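PDB 2R8Q: class I phosphodiesterase PDEB1 from Leishmania major, which belongs to the class I phosphodiesterases, whose helical catalytic domain holds a zinc ion and a magnesium ion. Local coordinates for residues A[105-108]-A[109-113]; A[277-280]-A[281-285]. All coordinates share one frame; numbering follows the deposited sequence.

Contact 1 (A[105-108]-A[109-113]); sequences VVDV and CQTLH
D107 and T111, one turn apart on helix 102-118, make the polar side of this contact. The T111 hydroxyl donates to the backbone oxygen of its own helix: OG1 lies 2.7 Å from D107 O and approaches from above the carbonyl plane, 41° out of it. The torsion that sets OG1 beside the backbone N of T111 (chi1 -62°) folds the hydroxyl back over the preceding turn. T111 N donates to the same D107 O at 2.8 Å from the other face of that plane, leaving one carbonyl held by two donors. OG1 also sits 3.3 Å from D107 OD1, and K260 reaches this corner from outside, hydrogen-bonded to the hydroxyl and weakly paired, at long range, with the carboxylate.

Water extends the polar side. A single molecule donates to D107 OD1 at 2.7 Å and to Q110 OE1 at 2.8 Å, joining the two side chains. The amide of Q110 is held at its nitrogen too, since NE2 is hydrogen-bonded to the backbone oxygens of F38 and S40.

Ordinary i to i+4 helical bonds join C109 N to V105 O, Q110 N to V106 O, and L112 N to V108 O.

Elsewhere on the helix the contact is apolar. V108 and L112 lie side by side and point the same way, V108 CG1 meeting L112 CD1 at 4.0 Å, and both rest on A137 of helix 127-139. V106 contacts V63 of helix 55-68.

Helix 102-118 also carries the zinc ligand H104, and the V108 side chain lies about 5 Å from the zinc ion. A hydroxyl bonded to the carbonyl four residues back is common for helical Ser and Thr; here that bond, K260 and the water bridge anchor polar groups in a buried place.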
ATOM      1  N   VAL A 105      19.955  -4.860   3.901  1.00 12.95           N
ATOM      2  CA  VAL A 105      19.296  -5.994   3.256  1.00 13.41           C
ATOM      3  C   VAL A 105      20.291  -6.911   2.555  1.00 13.02           C
ATOM      4  O   VAL A 105      20.060  -8.112   2.451  1.00 14.11           O
ATOM      5  CB  VAL A 105      18.157  -5.551   2.287  1.00 13.32           C
ATOM      6  CG1 VAL A 105      17.117  -4.745   3.066  1.00 14.02           C
ATOM      7  CG2 VAL A 105      18.703  -4.739   1.120  1.00 13.74           C
ATOM      8  N   VAL A 106      21.409  -6.354   2.096  1.00 14.00           N
ATOM      9  CA  VAL A 106      22.444  -7.169   1.474  1.00 14.23           C
ATOM     10  C   VAL A 106      22.979  -8.065   2.596  1.00 13.83           C
ATOM     11  O   VAL A 106      23.201  -9.264   2.407  1.00 13.74           O
ATOM     12  CB  VAL A 106      23.585  -6.285   0.912  1.00 13.84           C
ATOM     13  CG1 VAL A 106      24.807  -7.141   0.572  1.00 16.43           C
ATOM     14  CG2 VAL A 106      23.089  -5.550  -0.330  1.00 15.16           C
ATOM     15  N   ASP A 107      23.165  -7.476   3.775  1.00 13.78           N
ATOM     16  CA  ASP A 107      23.641  -8.230   4.928  1.00 14.15           C
ATOM     17  C   ASP A 107      22.660  -9.335   5.328  1.00 14.68           C
ATOM     18  O   ASP A 107      23.068 -10.461   5.587  1.00 14.07           O
ATOM     19  CB  ASP A 107      23.872  -7.291   6.115  1.00 14.56           C
ATOM     20  CG  ASP A 107      24.230  -8.033   7.387  1.00 15.39           C
ATOM     21  OD1 ASP A 107      25.164  -8.863   7.352  1.00 16.10           O
ATOM     22  OD2 ASP A 107      23.582  -7.779   8.427  1.00 16.93           O
ATOM     23  N   VAL A 108      21.367  -9.024   5.383  1.00 13.41           N
ATOM     24  CA  VAL A 108      20.392 -10.040   5.764  1.00 13.99           C
ATOM     25  C   VAL A 108      20.374 -11.175   4.741  1.00 14.26           C
ATOM     26  O   VAL A 108      20.281 -12.344   5.107  1.00 14.87           O
ATOM     27  CB  VAL A 108      18.976  -9.426   5.923  1.00 13.84           C
ATOM     28  CG1 VAL A 108      17.938 -10.519   6.149  1.00 14.20           C
ATOM     29  CG2 VAL A 108      18.970  -8.470   7.109  1.00 14.88           C
ATOM     30  N   CYS A 109      20.482 -10.827   3.461  1.00 13.89           N
ATOM     31  CA  CYS A 109      20.489 -11.832   2.400  1.00 13.49           C
ATOM     32  C   CYS A 109      21.692 -12.762   2.563  1.00 14.27           C
ATOM     33  O   CYS A 109      21.549 -13.984   2.578  1.00 13.52           O
ATOM     34  CB  CYS A 109      20.530 -11.136   1.036  1.00 14.47           C
ATOM     35  SG  CYS A 109      20.517 -12.245  -0.399  1.00 15.76           S
ATOM     36  N   GLN A 110      22.876 -12.175   2.704  1.00 13.93           N
ATOM     37  CA  GLN A 110      24.103 -12.952   2.862  1.00 13.76           C
ATOM     38  C   GLN A 110      24.064 -13.805   4.130  1.00 14.07           C
ATOM     39  O   GLN A 110      24.497 -14.966   4.134  1.00 14.21           O
ATOM     40  CB  GLN A 110      25.303 -11.997   2.897  1.00 14.79           C
ATOM     41  CG  GLN A 110      26.684 -12.654   2.807  1.00 17.27           C
ATOM     42  CD  GLN A 110      27.205 -13.158   4.142  1.00 16.29           C
ATOM     43  OE1 GLN A 110      27.007 -12.523   5.179  1.00 17.05           O
ATOM     44  NE2 GLN A 110      27.897 -14.294   4.118  1.00 17.58           N
ATOM     45  N   THR A 111      23.529 -13.233   5.202  1.00 13.17           N
ATOM     46  CA  THR A 111      23.430 -13.932   6.476  1.00 13.53           C
ATOM     47  C   THR A 111      22.493 -15.136   6.360  1.00 13.94           C
ATOM     48  O   THR A 111      22.788 -16.219   6.878  1.00 15.51           O
ATOM     49  CB  THR A 111      22.920 -12.983   7.575  1.00 14.16           C
ATOM     50  OG1 THR A 111      23.849 -11.904   7.740  1.00 14.75           O
ATOM     51  CG2 THR A 111      22.765 -13.721   8.893  1.00 15.59           C
ATOM     52  N   LEU A 112      21.368 -14.958   5.676  1.00 13.85           N
ATOM     53  CA  LEU A 112      20.431 -16.060   5.511  1.00 13.10           C
ATOM     54  C   LEU A 112      21.077 -17.190   4.721  1.00 13.45           C
ATOM     55  O   LEU A 112      20.810 -18.363   4.981  1.00 15.74           O
ATOM     56  CB  LEU A 112      19.154 -15.585   4.813  1.00 14.31           C
ATOM     57  CG  LEU A 112      18.248 -14.728   5.699  1.00 16.36           C
ATOM     58  CD1 LEU A 112      17.088 -14.188   4.880  1.00 17.17           C
ATOM     59  CD2 LEU A 112      17.738 -15.563   6.865  1.00 21.94           C
ATOM     60  N   HIS A 113      21.925 -16.844   3.758  1.00 14.58           N
ATOM     61  CA  HIS A 113      22.596 -17.875   2.982  1.00 15.90           C
ATOM     62  C   HIS A 113      23.436 -18.698   3.956  1.00 16.85           C
ATOM     63  O   HIS A 113      23.419 -19.927   3.902  1.00 15.86           O
ATOM     64  CB  HIS A 113      23.478 -17.255   1.893  1.00 17.03           C
ATOM     65  CG  HIS A 113      24.117 -18.261   0.983  1.00 18.46           C
ATOM     66  ND1 HIS A 113      25.176 -19.052   1.374  1.00 18.83           N
ATOM     67  CD2 HIS A 113      23.841 -18.607  -0.297  1.00 18.54           C
ATOM     68  CE1 HIS A 113      25.527 -19.840   0.374  1.00 18.93           C
ATOM     69  NE2 HIS A 113      24.732 -19.591  -0.653  1.00 18.93           N
TER
HETATM   70  O   HOH W   1      26.831  -9.743   5.456  1.00 16.05           O

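Contact 2 (A[277-280]-A[281-285]); sequences YRQG and DMEKE
Different first torsions bring Q279 and E283 together across one turn of helix 262-285. Q279 has CG anti to its N (chi1 174°), whereas E283 has CG beside its own N (chi1 -64°); both chains then run out extended and meet at their polar ends. Q279 NE2 donates to E283 OE2 at 3.0 Å in a nearly straight bond. The oxygen lies in the amide plane, but the N-H comes to it from above the carboxylate plane, as the two flat groups stand 88° apart. At the other end of the amide, OE1 takes the backbone N-H of N148, and the two bonds together fix which way round the amide lies.

M282 bends at its third torsion and lays CE 3.3 Å from R278 O and 3.8 Å from Q279 CA. Its side chain, with those of Q279 and E283, rests on F151 of helix 149-154.

Charged ends look outside this turn for partners: D281 forms a salt bridge with R296, K284 with D295, and R278 with E274. Backbone bonds such as K284 N to G280 O, 2.9 Å, are those of a regular alpha-helix; Q279-E283 is an i to i+4 side-chain hydrogen bond at its C-terminal end, facing helix 149-154.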
ATOM      1  N   TYR A 277      18.831   7.738  17.076  1.00 17.36           N
ATOM      2  CA  TYR A 277      19.008   9.116  17.528  1.00 17.67           C
ATOM      3  C   TYR A 277      18.348  10.101  16.570  1.00 18.44           C
ATOM      4  O   TYR A 277      17.798  11.117  16.992  1.00 18.14           O
ATOM      5  CB  TYR A 277      20.495   9.457  17.664  1.00 19.02           C
ATOM      6  CG  TYR A 277      21.177   8.866  18.880  1.00 20.33           C
ATOM      7  CD1 TYR A 277      22.555   8.978  19.042  1.00 23.55           C
ATOM      8  CD2 TYR A 277      20.448   8.210  19.870  1.00 21.14           C
ATOM      9  CE1 TYR A 277      23.194   8.451  20.159  1.00 24.19           C
ATOM     10  CE2 TYR A 277      21.078   7.679  20.995  1.00 25.00           C
ATOM     11  CZ  TYR A 277      22.451   7.805  21.130  1.00 25.25           C
ATOM     12  OH  TYR A 277      23.078   7.282  22.239  1.00 29.57           O
ATOM     13  N   ARG A 278      18.397   9.808  15.275  1.00 18.56           N
ATOM     14  CA  ARG A 278      17.778  10.711  14.317  1.00 17.71           C
ATOM     15  C   ARG A 278      16.261  10.656  14.443  1.00 18.46           C
ATOM     16  O   ARG A 278      15.584  11.660  14.216  1.00 19.80           O
ATOM     17  CB  ARG A 278      18.234  10.386  12.891  1.00 18.55           C
ATOM     18  CG  ARG A 278      19.711  10.675  12.681  1.00 19.62           C
ATOM     19  CD  ARG A 278      20.141  10.542  11.232  1.00 21.65           C
ATOM     20  NE  ARG A 278      21.589  10.672  11.114  1.00 22.61           N
ATOM     21  CZ  ARG A 278      22.256  10.655   9.966  1.00 23.01           C
ATOM     22  NH1 ARG A 278      21.607  10.513   8.819  1.00 23.77           N
ATOM     23  NH2 ARG A 278      23.577  10.777   9.968  1.00 25.61           N
ATOM     24  N   GLN A 279      15.716   9.494  14.799  1.00 18.21           N
ATOM     25  CA  GLN A 279      14.270   9.408  14.982  1.00 17.92           C
ATOM     26  C   GLN A 279      13.934  10.250  16.205  1.00 18.34           C
ATOM     27  O   GLN A 279      12.934  10.964  16.224  1.00 17.05           O
ATOM     28  CB  GLN A 279      13.801   7.971  15.229  1.00 18.70           C
ATOM     29  CG  GLN A 279      12.306   7.911  15.558  1.00 17.56           C
ATOM     30  CD  GLN A 279      11.766   6.505  15.719  1.00 17.42           C
ATOM     31  OE1 GLN A 279      12.197   5.579  15.036  1.00 18.36           O
ATOM     32  NE2 GLN A 279      10.795   6.344  16.614  1.00 16.46           N
ATOM     33  N   GLY A 280      14.776  10.147  17.228  1.00 18.40           N
ATOM     34  CA  GLY A 280      14.562  10.912  18.442  1.00 18.52           C
ATOM     35  C   GLY A 280      14.580  12.403  18.166  1.00 19.73           C
ATOM     36  O   GLY A 280      13.753  13.146  18.700  1.00 18.61           O
ATOM     37  N   ASP A 281      15.523  12.847  17.338  1.00 19.95           N
ATOM     38  CA  ASP A 281      15.618  14.262  16.999  1.00 21.78           C
ATOM     39  C   ASP A 281      14.335  14.713  16.310  1.00 22.31           C
ATOM     40  O   ASP A 281      13.834  15.806  16.570  1.00 22.31           O
ATOM     41  CB  ASP A 281      16.814  14.532  16.078  1.00 22.90           C
ATOM     42  CG  ASP A 281      18.148  14.299  16.761  1.00 24.94           C
ATOM     43  OD1 ASP A 281      18.204  14.359  18.008  1.00 26.06           O
ATOM     44  OD2 ASP A 281      19.148  14.072  16.047  1.00 27.14           O
ATOM     45  N   MET A 282      13.804  13.870  15.430  1.00 22.83           N
ATOM     46  CA  MET A 282      12.571  14.204  14.723  1.00 22.69           C
ATOM     47  C   MET A 282      11.384  14.234  15.674  1.00 22.18           C
ATOM     48  O   MET A 282      10.472  15.048  15.508  1.00 22.39           O
ATOM     49  CB  MET A 282      12.303  13.202  13.597  1.00 24.78           C
ATOM     50  CG  MET A 282      13.233  13.356  12.409  1.00 27.61           C
ATOM     51  SD  MET A 282      12.825  12.228  11.065  1.00 31.97           S
ATOM     52  CE  MET A 282      13.831  10.832  11.495  1.00 29.78           C
ATOM     53  N   GLU A 283      11.389  13.349  16.667  1.00 21.47           N
ATOM     54  CA  GLU A 283      10.300  13.309  17.633  1.00 20.93           C
ATOM     55  C   GLU A 283      10.317  14.570  18.491  1.00 22.35           C
ATOM     56  O   GLU A 283       9.262  15.099  18.845  1.00 22.81           O
ATOM     57  CB  GLU A 283      10.408  12.053  18.505  1.00 20.25           C
ATOM     58  CG  GLU A 283      10.251  10.768  17.697  1.00 21.18           C
ATOM     59  CD  GLU A 283      10.396   9.514  18.528  1.00 21.22           C
ATOM     60  OE1 GLU A 283      11.295   9.478  19.397  1.00 22.26           O
ATOM     61  OE2 GLU A 283       9.626   8.557  18.298  1.00 21.91           O
ATOM     62  N   LYS A 284      11.510  15.057  18.817  1.00 23.18           N
ATOM     63  CA  LYS A 284      11.627  16.270  19.616  1.00 23.22           C
ATOM     64  C   LYS A 284      11.096  17.448  18.809  1.00 24.73           C
ATOM     65  O   LYS A 284      10.485  18.365  19.356  1.00 26.28           O
ATOM     66  CB  LYS A 284      13.085  16.527  20.001  1.00 22.06           C
ATOM     67  CG  LYS A 284      13.669  15.471  20.926  1.00 23.30           C
ATOM     68  CD  LYS A 284      15.109  15.782  21.287  1.00 26.42           C
ATOM     69  CE  LYS A 284      15.704  14.677  22.146  1.00 27.25           C
ATOM     70  NZ  LYS A 284      17.110  14.984  22.536  1.00 29.53           N
ATOM     71  N   GLU A 285      11.326  17.415  17.500  1.00 24.78           N
ATOM     72  CA  GLU A 285      10.865  18.486  16.626  1.00 27.02           C
ATOM     73  C   GLU A 285       9.352  18.459  16.451  1.00 26.27           C
ATOM     74  O   GLU A 285       8.736  19.483  16.156  1.00 25.98           O
ATOM     75  CB  GLU A 285      11.550  18.384  15.261  1.00 30.29           C
ATOM     76  CG  GLU A 285      13.053  18.606  15.312  1.00 36.58           C
ATOM     77  CD  GLU A 285      13.695  18.568  13.940  1.00 41.24           C
ATOM     78  OE1 GLU A 285      13.313  19.391  13.080  1.00 44.59           O
ATOM     79  OE2 GLU A 285      14.583  17.715  13.721  1.00 43.92           O
TER

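How the contacts relate
Contact 1 belongs to the core and contact 2 to the periphery: their centres lie about 6 and 24 Å from the centre of the chain, and about 29 Å from each other. They share no element, since residues 105-113 belong to helix 102-118 and residues 277-285 to the end of helix 262-285. Both add a side-chain bond to the helical backbone, though contact 1 aims it at a carbonyl and contact 2 at a carboxylate. Burial brings valine and leucine packing to contact 1, with V108 close to the zinc ion. In contact 2, R278, D281 and K284 form salt bridges with residues outside it, and its helix also supplies V272 and F276 to the 3-isobutyl-1-methylxanthine pocket.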